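Local coordinates for probable uracil-DNA glycosylase (Acanthamoeba polyphaga mimivirus, PDB 5X55), which is a probable uracil-DNA glycosylase, a member of a superfamily with an alpha/beta fold built on a four-stranded parallel sheet flanked by helices, at residues T251-T259 against W272-L283; Y287-G296 against K310-P319. One frame throughout, in Å; residues are numbered along the deposited sequence.

How the interactions relate
The two interactions lie in series along the chain, and their centres are about 14 Å apart. Interaction 1 packs edge strand 251-255 and the turn after it against helix 273-286; that helix then leads into strand 291-295, which interaction 2 pairs with the opposite edge strand, 312-316. Strand 185-189 separates 251-255 from 291-295, so both contacts belong to one parallel sheet. They also touch directly near the end of the helix: L283 CB lies 4.0 Å from L290 CD1, and Y282 CE2 lies 4.3 Å from Y287 CE2. S256, W295 and H318-P319 lie toward the C-terminal ends of the strands, the side where this family usually carries its pocket.

Interaction 1: residues T251-T259 against W272-L283; sequences TFMINSAFT and WESFTADLIDYL
F252 opens the contact from the strand: its ring reaches L283 with CE2, 4.0 Å from L283 CD1, while L279 CD2 lies at the ring edge, near its plane. Two residues on, I254 meets L279 tip to tip, I254 CD1 lying 3.6 Å from L279 CD2. Helix 173-177 touches F252 and I254 too, so both sit in a core shared by two helices. At S256 the backbone comes much closer to the helix. T276 OG1 donates a short hydrogen bond of 2.6 Å to S256 O; with OG1 beside the backbone N (chi1 -60°) and CG2 anti to it, the same side chain sets CG2 against S256 CB. The hydroxyl of S256 has another partner, H298. A257 adds a light touch of its backbone on W272 CB. F258 is the centre of an aromatic cluster. Its CB stands almost over the middle of the W272 six-membered ring, 3.7 Å from the centroid, a CH-pi contact, while its own ring receives the edge of F275 on one face, the two planes at 87°. T276 OG1 and L279 CD2 line the rim of the F258 ring, thus approached on a face and along its edge. T259 closes the run: W272 NE1 donates to T259 OG1 across 2.8 Å, with an N-H...O angle of 158°. The hydroxyl lies near the indole plane and bonds H268 as well, which pins the indole in rotation; T259 CG2 rests beside W272 CZ2. W272 is at the N-cap position of the helix. The whole is the strand-to-helix half of a beta-alpha-beta crossover, in which helix 273-286 runs back nearly antiparallel to strand 251-255 in the alpha/beta fold of the uracil-DNA glycosylase superfamily.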
loop_
_atom_site.group_PDB
_atom_site.type_symbol
_atom_site.label_atom_id
_atom_site.label_comp_id
_atom_site.label_asym_id
_atom_site.label_seq_id
_atom_site.Cartn_x
_atom_site.Cartn_y
_atom_site.Cartn_z
ATOM N N THR A 251 1.385 -8.562 -5.916
ATOM C CA THR A 251 2.042 -7.335 -5.482
ATOM C C THR A 251 1.216 -6.720 -4.349
ATOM O O THR A 251 0.129 -6.178 -4.581
ATOM C CB THR A 251 2.220 -6.359 -6.645
ATOM O OG1 THR A 251 2.632 -7.080 -7.813
ATOM C CG2 THR A 251 3.310 -5.344 -6.298
ATOM N N PHE A 252 1.741 -6.791 -3.124
ATOM C CA PHE A 252 1.024 -6.361 -1.917
ATOM C C PHE A 252 1.317 -4.881 -1.685
ATOM O O PHE A 252 2.267 -4.508 -0.998
ATOM C CB PHE A 252 1.449 -7.215 -0.727
ATOM C CG PHE A 252 0.629 -7.015 0.528
ATOM C CD1 PHE A 252 -0.682 -7.470 0.603
ATOM C CD2 PHE A 252 1.196 -6.440 1.656
ATOM C CE1 PHE A 252 -1.427 -7.328 1.764
ATOM C CE2 PHE A 252 0.453 -6.292 2.829
ATOM C CZ PHE A 252 -0.868 -6.738 2.879
ATOM N N MET A 253 0.485 -4.029 -2.256
ATOM C CA MET A 253 0.728 -2.590 -2.282
ATOM C C MET A 253 -0.197 -1.951 -1.264
ATOM O O MET A 253 -1.371 -1.716 -1.547
ATOM C CB MET A 253 0.487 -2.020 -3.677
ATOM C CG MET A 253 1.227 -2.755 -4.802
ATOM S SD MET A 253 0.984 -1.942 -6.406
ATOM C CE MET A 253 1.927 -0.433 -6.106
ATOM N N ILE A 254 0.340 -1.652 -0.082
ATOM C CA ILE A 254 -0.416 -1.022 0.991
ATOM C C ILE A 254 0.257 0.292 1.384
ATOM O O ILE A 254 1.438 0.525 1.116
ATOM C CB ILE A 254 -0.533 -1.941 2.223
ATOM C CG1 ILE A 254 0.864 -2.299 2.734
ATOM C CG2 ILE A 254 -1.313 -3.195 1.901
ATOM C CD1 ILE A 254 0.878 -2.860 4.131
ATOM N N ASN A 255 -0.517 1.145 2.050
ATOM C CA ASN A 255 -0.024 2.353 2.693
ATOM C C ASN A 255 0.184 2.084 4.185
ATOM O O ASN A 255 -0.687 1.503 4.836
ATOM C CB ASN A 255 -1.009 3.500 2.487
ATOM C CG ASN A 255 -1.101 3.950 1.034
ATOM O OD1 ASN A 255 -0.086 4.180 0.390
ATOM N ND2 ASN A 255 -2.321 4.093 0.519
ATOM N N SER A 256 1.332 2.510 4.730
ATOM C CA SER A 256 1.586 2.279 6.149
ATOM C C SER A 256 0.579 3.012 7.040
ATOM O O SER A 256 0.291 2.562 8.154
ATOM C CB SER A 256 3.010 2.701 6.492
ATOM O OG SER A 256 3.206 4.070 6.183
ATOM N N ALA A 257 0.043 4.140 6.578
ATOM C CA ALA A 257 -1.113 4.786 7.189
ATOM C C ALA A 257 -2.333 4.435 6.346
ATOM O O ALA A 257 -2.460 4.890 5.204
ATOM C CB ALA A 257 -0.936 6.300 7.272
ATOM N N PHE A 258 -3.244 3.655 6.910
ATOM C CA PHE A 258 -4.341 3.166 6.089
ATOM C C PHE A 258 -5.404 4.216 5.788
ATOM O O PHE A 258 -6.198 4.000 4.862
ATOM C CB PHE A 258 -4.978 1.938 6.750
ATOM C CG PHE A 258 -4.192 0.668 6.536
ATOM C CD1 PHE A 258 -2.964 0.480 7.154
ATOM C CD2 PHE A 258 -4.667 -0.322 5.703
ATOM C CE1 PHE A 258 -2.240 -0.691 6.950
ATOM C CE2 PHE A 258 -3.949 -1.490 5.496
ATOM C CZ PHE A 258 -2.741 -1.676 6.119
ATOM N N THR A 259 -5.441 5.335 6.510
ATOM C CA THR A 259 -6.473 6.342 6.294
ATOM C C THR A 259 -5.884 7.746 6.307
ATOM O O THR A 259 -4.792 7.985 6.817
ATOM C CB THR A 259 -7.574 6.273 7.363
ATOM O OG1 THR A 259 -6.980 6.400 8.662
ATOM C CG2 THR A 259 -8.322 4.953 7.281
ATOM N N TRP A 272 -1.951 4.310 12.712
ATOM C CA TRP A 272 -1.854 2.929 12.233
ATOM C C TRP A 272 -0.500 2.267 12.472
ATOM O O TRP A 272 -0.296 1.136 12.002
ATOM C CB TRP A 272 -2.182 2.868 10.741
ATOM C CG TRP A 272 -3.604 3.250 10.445
ATOM C CD1 TRP A 272 -4.079 4.495 10.170
ATOM C CD2 TRP A 272 -4.730 2.366 10.397
ATOM N NE1 TRP A 272 -5.436 4.441 9.956
ATOM C CE2 TRP A 272 -5.858 3.144 10.103
ATOM C CE3 TRP A 272 -4.892 0.985 10.591
ATOM C CZ2 TRP A 272 -7.133 2.591 9.979
ATOM C CZ3 TRP A 272 -6.155 0.437 10.475
ATOM C CH2 TRP A 272 -7.256 1.234 10.164
ATOM N N GLU A 273 0.414 2.919 13.203
ATOM C CA GLU A 273 1.804 2.460 13.257
ATOM C C GLU A 273 1.918 1.071 13.877
ATOM O O GLU A 273 2.680 0.227 13.387
ATOM C CB GLU A 273 2.677 3.468 14.029
ATOM C CG GLU A 273 2.946 4.803 13.291
ATOM C CD GLU A 273 3.928 5.751 14.018
ATOM O OE1 GLU A 273 3.858 5.917 15.262
ATOM O OE2 GLU A 273 4.785 6.339 13.327
ATOM N N SER A 274 1.170 0.807 14.953
ATOM C CA SER A 274 1.278 -0.508 15.572
ATOM C C SER A 274 0.622 -1.578 14.706
ATOM O O SER A 274 1.111 -2.711 14.631
ATOM C CB SER A 274 0.656 -0.496 16.972
ATOM O OG SER A 274 1.285 0.469 17.783
ATOM N N PHE A 275 -0.495 -1.242 14.068
ATOM C CA PHE A 275 -1.146 -2.188 13.173
ATOM C C PHE A 275 -0.227 -2.550 12.019
ATOM O O PHE A 275 -0.024 -3.728 11.724
ATOM C CB PHE A 275 -2.465 -1.600 12.662
ATOM C CG PHE A 275 -3.241 -2.529 11.766
ATOM C CD1 PHE A 275 -4.098 -3.473 12.308
ATOM C CD2 PHE A 275 -3.121 -2.443 10.385
ATOM C CE1 PHE A 275 -4.835 -4.335 11.488
ATOM C CE2 PHE A 275 -3.850 -3.287 9.552
ATOM C CZ PHE A 275 -4.706 -4.247 10.103
ATOM N N THR A 276 0.370 -1.544 11.376
ATOM C CA THR A 276 1.274 -1.811 10.259
ATOM C C THR A 276 2.524 -2.561 10.721
ATOM O O THR A 276 3.003 -3.468 10.025
ATOM C CB THR A 276 1.638 -0.500 9.555
ATOM O OG1 THR A 276 0.445 0.123 9.062
ATOM C CG2 THR A 276 2.578 -0.761 8.375
ATOM N N ALA A 277 3.046 -2.236 11.908
ATOM C CA ALA A 277 4.193 -2.986 12.415
ATOM C C ALA A 277 3.841 -4.451 12.613
ATOM O O ALA A 277 4.608 -5.340 12.229
ATOM C CB ALA A 277 4.698 -2.373 13.720
ATOM N N ASP A 278 2.662 -4.728 13.188
ATOM C CA ASP A 278 2.237 -6.116 13.342
ATOM C C ASP A 278 1.964 -6.785 11.994
ATOM O O ASP A 278 2.143 -7.998 11.861
ATOM C CB ASP A 278 0.997 -6.190 14.234
ATOM C CG ASP A 278 1.332 -6.090 15.714
ATOM O OD1 ASP A 278 2.494 -6.356 16.091
ATOM O OD2 ASP A 278 0.428 -5.743 16.503
ATOM N N LEU A 279 1.540 -6.029 10.988
ATOM C CA LEU A 279 1.337 -6.619 9.669
ATOM C C LEU A 279 2.668 -7.035 9.046
ATOM O O LEU A 279 2.815 -8.170 8.557
ATOM C CB LEU A 279 0.581 -5.623 8.787
ATOM C CG LEU A 279 0.320 -5.935 7.316
ATOM C CD1 LEU A 279 -0.237 -7.352 7.132
ATOM C CD2 LEU A 279 -0.626 -4.864 6.733
ATOM N N ILE A 280 3.664 -6.137 9.093
ATOM C CA ILE A 280 5.001 -6.467 8.591
ATOM C C ILE A 280 5.557 -7.672 9.334
ATOM O O ILE A 280 6.050 -8.634 8.723
ATOM C CB ILE A 280 5.961 -5.262 8.725
ATOM C CG1 ILE A 280 5.376 -3.954 8.151
ATOM C CG2 ILE A 280 7.333 -5.591 8.139
ATOM C CD1 ILE A 280 5.148 -3.968 6.710
ATOM N N ASP A 281 5.488 -7.634 10.670
ATOM C CA ASP A 281 6.063 -8.709 11.478
ATOM C C ASP A 281 5.358 -10.028 11.213
ATOM O O ASP A 281 6.000 -11.080 11.151
ATOM C CB ASP A 281 5.990 -8.359 12.970
ATOM C CG ASP A 281 6.847 -7.147 13.324
ATOM O OD1 ASP A 281 7.737 -6.787 12.512
ATOM O OD2 ASP A 281 6.621 -6.539 14.396
ATOM N N TYR A 282 4.033 -9.990 11.061
ATOM C CA TYR A 282 3.299 -11.204 10.737
ATOM C C TYR A 282 3.807 -11.813 9.437
ATOM O O TYR A 282 4.022 -13.033 9.345
ATOM C CB TYR A 282 1.804 -10.895 10.644
ATOM C CG TYR A 282 0.982 -12.104 10.280
ATOM C CD1 TYR A 282 0.546 -12.994 11.263
ATOM C CD2 TYR A 282 0.656 -12.373 8.959
ATOM C CE1 TYR A 282 -0.205 -14.114 10.931
ATOM C CE2 TYR A 282 -0.090 -13.492 8.619
ATOM C CZ TYR A 282 -0.514 -14.356 9.603
ATOM O OH TYR A 282 -1.263 -15.465 9.271
ATOM N N LEU A 283 4.003 -10.976 8.411
ATOM C CA LEU A 283 4.422 -11.521 7.119
ATOM C C LEU A 283 5.834 -12.101 7.198
ATOM O O LEU A 283 6.077 -13.226 6.746
ATOM C CB LEU A 283 4.331 -10.449 6.024
ATOM C CG LEU A 283 2.932 -9.940 5.664
ATOM C CD1 LEU A 283 3.042 -8.791 4.679
ATOM C CD2 LEU A 283 2.084 -11.048 5.081
#

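Interaction 2: residues Y287-G296 against K310-P319; sequences YDDLIFVAWG and KHYIITSSHP
H311 plugs a notch made by the backbone of Y287-L290. Its ND1 accepts the N-H of L290 at 2.9 Å, with the donor almost in the imidazole plane, and its CE1 points into the curve of the chain near Y287 O. F292 comes over one face of the imidazole, presenting its ring edge, the planes at 79°. Chi1 of -62° sets the H311 ring beside its own backbone N, alongside L290, whose CB and CG pack against it. D288 and K310 form a salt bridge whose modelled length is doubtfully short, and the carboxylate of D289 turns to R361 and H357. From L290 on the two chains are locked in parallel register by alternating backbone bonds such as A294 N to I314 O, 2.7 Å. On one face I291 CG2 is a knob set between Y312 and I314, 3.9 Å from Y312 CD2 and 4.0 Å from I314 CD1; helix 350-360 packs over I291 and I314. On the other, A294 is the low point: T315 OG1 comes within 3.9 Å of its CB, and C303 of helix 297-303 covers it. At the far end the W295 indole lies against S316 and P319. W295 CD1 rests 3.4 Å from S316 OG, a hydroxyl already donated to S317 O, and the P319 side chain crosses that of W295 at about a right angle, its CD 3.8 Å from W295 CB. G296, without a side chain, lets the CB of H318 settle beside it, while H318 CD2 edges up to W295 O. This is a parallel beta-alpha-beta unit, strand 291-295, helix 297-303 and strand 312-316, leading into H318-P319, within the His-Pro-Ser-Pro sequence characteristic of uracil-DNA glycosylases.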
loop_
_atom_site.group_PDB
_atom_site.type_symbol
_atom_site.label_atom_id
_atom_site.label_comp_id
_atom_site.label_asym_id
_atom_site.label_seq_id
_atom_site.Cartn_x
_atom_site.Cartn_y
_atom_site.Cartn_z
ATOM N N TYR A 287 6.317 -16.203 6.637
ATOM C CA TYR A 287 6.597 -16.484 5.237
ATOM C C TYR A 287 8.054 -16.188 4.917
ATOM O O TYR A 287 8.751 -15.477 5.651
ATOM C CB TYR A 287 5.663 -15.679 4.309
ATOM C CG TYR A 287 4.226 -16.036 4.566
ATOM C CD1 TYR A 287 3.663 -17.176 3.999
ATOM C CD2 TYR A 287 3.452 -15.285 5.427
ATOM C CE1 TYR A 287 2.355 -17.532 4.264
ATOM C CE2 TYR A 287 2.144 -15.639 5.698
ATOM C CZ TYR A 287 1.611 -16.768 5.115
ATOM O OH TYR A 287 0.323 -17.137 5.367
ATOM N N ASP A 288 8.510 -16.738 3.800
ATOM C CA ASP A 288 9.919 -16.639 3.501
ATOM C C ASP A 288 10.163 -16.063 2.126
ATOM O O ASP A 288 9.340 -16.210 1.206
ATOM C CB ASP A 288 10.594 -17.985 3.649
ATOM C CG ASP A 288 10.668 -18.430 5.110
ATOM O OD1 ASP A 288 10.751 -19.655 5.365
ATOM O OD2 ASP A 288 10.641 -17.559 6.004
ATOM N N ASP A 289 11.295 -15.362 2.024
ATOM C CA ASP A 289 11.791 -14.924 0.732
ATOM C C ASP A 289 10.778 -14.012 0.031
ATOM O O ASP A 289 10.488 -14.164 -1.163
ATOM C CB ASP A 289 12.117 -16.146 -0.129
ATOM C CG ASP A 289 12.914 -15.801 -1.346
ATOM O OD1 ASP A 289 12.536 -16.290 -2.430
ATOM O OD2 ASP A 289 13.904 -15.048 -1.212
ATOM N N LEU A 290 10.177 -13.103 0.795
ATOM C CA LEU A 290 9.378 -12.054 0.187
ATOM C C LEU A 290 10.313 -11.000 -0.374
ATOM O O LEU A 290 11.485 -10.915 0.002
ATOM C CB LEU A 290 8.430 -11.419 1.204
ATOM C CG LEU A 290 7.492 -12.372 1.943
ATOM C CD1 LEU A 290 6.559 -11.596 2.870
ATOM C CD2 LEU A 290 6.700 -13.236 0.983
ATOM N N ILE A 291 9.789 -10.180 -1.275
ATOM C CA ILE A 291 10.531 -9.035 -1.781
ATOM C C ILE A 291 9.904 -7.762 -1.223
ATOM O O ILE A 291 8.706 -7.522 -1.414
ATOM C CB ILE A 291 10.561 -9.016 -3.312
ATOM C CG1 ILE A 291 11.171 -10.328 -3.813
ATOM C CG2 ILE A 291 11.349 -7.795 -3.786
ATOM C CD1 ILE A 291 10.881 -10.638 -5.262
ATOM N N PHE A 292 10.712 -6.956 -0.534
ATOM C CA PHE A 292 10.304 -5.663 -0.001
ATOM C C PHE A 292 10.940 -4.558 -0.834
ATOM O O PHE A 292 12.167 -4.525 -1.008
ATOM C CB PHE A 292 10.701 -5.512 1.476
ATOM C CG PHE A 292 9.835 -6.296 2.418
ATOM C CD1 PHE A 292 10.069 -7.644 2.634
ATOM C CD2 PHE A 292 8.762 -5.685 3.071
ATOM C CE1 PHE A 292 9.262 -8.387 3.490
ATOM C CE2 PHE A 292 7.933 -6.416 3.936
ATOM C CZ PHE A 292 8.183 -7.777 4.141
ATOM N N VAL A 293 10.101 -3.665 -1.350
ATOM C CA VAL A 293 10.527 -2.528 -2.156
ATOM C C VAL A 293 10.349 -1.273 -1.316
ATOM O O VAL A 293 9.223 -0.947 -0.914
ATOM C CB VAL A 293 9.721 -2.440 -3.458
ATOM C CG1 VAL A 293 10.135 -1.237 -4.239
ATOM C CG2 VAL A 293 9.906 -3.689 -4.263
ATOM N N ALA A 294 11.456 -0.576 -1.039
ATOM C CA ALA A 294 11.459 0.598 -0.170
ATOM C C ALA A 294 11.727 1.846 -1.012
ATOM O O ALA A 294 12.872 2.134 -1.374
ATOM C CB ALA A 294 12.494 0.445 0.946
ATOM N N TRP A 295 10.668 2.593 -1.320
ATOM C CA TRP A 295 10.788 3.841 -2.055
ATOM C C TRP A 295 10.658 5.010 -1.063
ATOM O O TRP A 295 9.560 5.305 -0.572
ATOM C CB TRP A 295 9.729 3.905 -3.148
ATOM C CG TRP A 295 9.888 2.905 -4.293
ATOM C CD1 TRP A 295 11.043 2.317 -4.743
ATOM C CD2 TRP A 295 8.828 2.403 -5.133
ATOM N NE1 TRP A 295 10.763 1.481 -5.817
ATOM C CE2 TRP A 295 9.413 1.521 -6.070
ATOM C CE3 TRP A 295 7.443 2.623 -5.181
ATOM C CZ2 TRP A 295 8.665 0.855 -7.032
ATOM C CZ3 TRP A 295 6.693 1.959 -6.156
ATOM C CH2 TRP A 295 7.310 1.081 -7.061
ATOM N N GLY A 296 11.778 5.680 -0.779
ATOM C CA GLY A 296 11.801 6.761 0.180
ATOM C C GLY A 296 12.216 6.308 1.574
ATOM O O GLY A 296 12.265 5.117 1.905
ATOM N N LYS A 310 16.742 -13.247 5.305
ATOM C CA LYS A 310 15.560 -14.048 5.090
ATOM C C LYS A 310 14.689 -13.487 3.965
ATOM O O LYS A 310 13.853 -14.212 3.404
ATOM C CB LYS A 310 14.791 -14.068 6.407
ATOM C CG LYS A 310 14.024 -15.291 6.742
ATOM C CD LYS A 310 12.687 -14.924 7.352
ATOM C CE LYS A 310 12.218 -16.110 8.125
ATOM N NZ LYS A 310 12.634 -17.386 7.447
ATOM N N HIS A 311 14.855 -12.205 3.649
ATOM C CA HIS A 311 14.005 -11.510 2.700
ATOM C C HIS A 311 14.854 -10.531 1.910
ATOM O O HIS A 311 15.894 -10.056 2.379
ATOM C CB HIS A 311 12.859 -10.748 3.391
ATOM C CG HIS A 311 11.918 -11.625 4.149
ATOM N ND1 HIS A 311 10.970 -12.408 3.527
ATOM C CD2 HIS A 311 11.775 -11.840 5.481
ATOM C CE1 HIS A 311 10.285 -13.074 4.439
ATOM N NE2 HIS A 311 10.748 -12.742 5.634
ATOM N N TYR A 312 14.366 -10.198 0.723
ATOM C CA TYR A 312 15.090 -9.369 -0.232
ATOM C C TYR A 312 14.519 -7.949 -0.216
ATOM O O TYR A 312 13.327 -7.760 -0.483
ATOM C CB TYR A 312 14.979 -10.009 -1.613
ATOM C CG TYR A 312 15.697 -9.311 -2.735
ATOM C CD1 TYR A 312 17.026 -8.914 -2.612
ATOM C CD2 TYR A 312 15.047 -9.079 -3.939
ATOM C CE1 TYR A 312 17.685 -8.284 -3.666
ATOM C CE2 TYR A 312 15.695 -8.455 -4.994
ATOM C CZ TYR A 312 17.007 -8.061 -4.858
ATOM O OH TYR A 312 17.623 -7.445 -5.928
ATOM N N ILE A 313 15.368 -6.957 0.091
ATOM C CA ILE A 313 14.955 -5.561 0.251
ATOM C C ILE A 313 15.642 -4.700 -0.802
ATOM O O ILE A 313 16.877 -4.666 -0.878
ATOM C CB ILE A 313 15.264 -5.021 1.655
ATOM C CG1 ILE A 313 14.635 -5.919 2.730
ATOM C CG2 ILE A 313 14.745 -3.598 1.775
ATOM C CD1 ILE A 313 15.091 -5.612 4.142
ATOM N N ILE A 314 14.843 -3.973 -1.577
ATOM C CA ILE A 314 15.296 -3.120 -2.680
ATOM C C ILE A 314 14.958 -1.692 -2.296
ATOM O O ILE A 314 13.789 -1.389 -2.020
ATOM C CB ILE A 314 14.596 -3.479 -4.002
ATOM C CG1 ILE A 314 14.892 -4.911 -4.434
ATOM C CG2 ILE A 314 14.982 -2.516 -5.104
ATOM C CD1 ILE A 314 13.991 -5.348 -5.609
ATOM N N THR A 315 15.963 -0.812 -2.295
ATOM C CA THR A 315 15.811 0.528 -1.747
ATOM C C THR A 315 16.261 1.589 -2.741
ATOM O O THR A 315 17.323 1.468 -3.355
ATOM C CB THR A 315 16.610 0.687 -0.441
ATOM O OG1 THR A 315 16.264 -0.368 0.461
ATOM C CG2 THR A 315 16.263 1.984 0.212
ATOM N N SER A 316 15.476 2.649 -2.857
ATOM C CA SER A 316 15.857 3.814 -3.644
ATOM C C SER A 316 15.094 5.016 -3.103
ATOM O O SER A 316 14.358 4.913 -2.120
ATOM C CB SER A 316 15.540 3.599 -5.118
ATOM O OG SER A 316 14.138 3.720 -5.304
ATOM N N SER A 317 15.249 6.157 -3.771
ATOM C CA SER A 317 14.420 7.300 -3.425
ATOM C C SER A 317 12.993 7.101 -3.946
ATOM O O SER A 317 12.699 6.211 -4.756
ATOM C CB SER A 317 15.003 8.598 -3.989
ATOM O OG SER A 317 14.637 8.775 -5.357
ATOM N N HIS A 318 12.115 7.984 -3.484
ATOM C CA HIS A 318 10.701 7.921 -3.809
ATOM C C HIS A 318 10.446 8.424 -5.233
ATOM O O HIS A 318 11.132 9.337 -5.711
ATOM C CB HIS A 318 9.919 8.769 -2.809
ATOM C CG HIS A 318 8.434 8.554 -2.833
ATOM N ND1 HIS A 318 7.603 9.206 -3.718
ATOM C CD2 HIS A 318 7.627 7.799 -2.050
ATOM C CE1 HIS A 318 6.350 8.856 -3.488
ATOM N NE2 HIS A 318 6.337 7.995 -2.488
ATOM N N PRO A 319 9.450 7.860 -5.921
ATOM C CA PRO A 319 9.171 8.270 -7.305
ATOM C C PRO A 319 8.473 9.603 -7.443
ATOM O O PRO A 319 8.242 10.032 -8.580
ATOM C CB PRO A 319 8.255 7.150 -7.824
ATOM C CG PRO A 319 7.570 6.654 -6.618
ATOM C CD PRO A 319 8.644 6.684 -5.542
#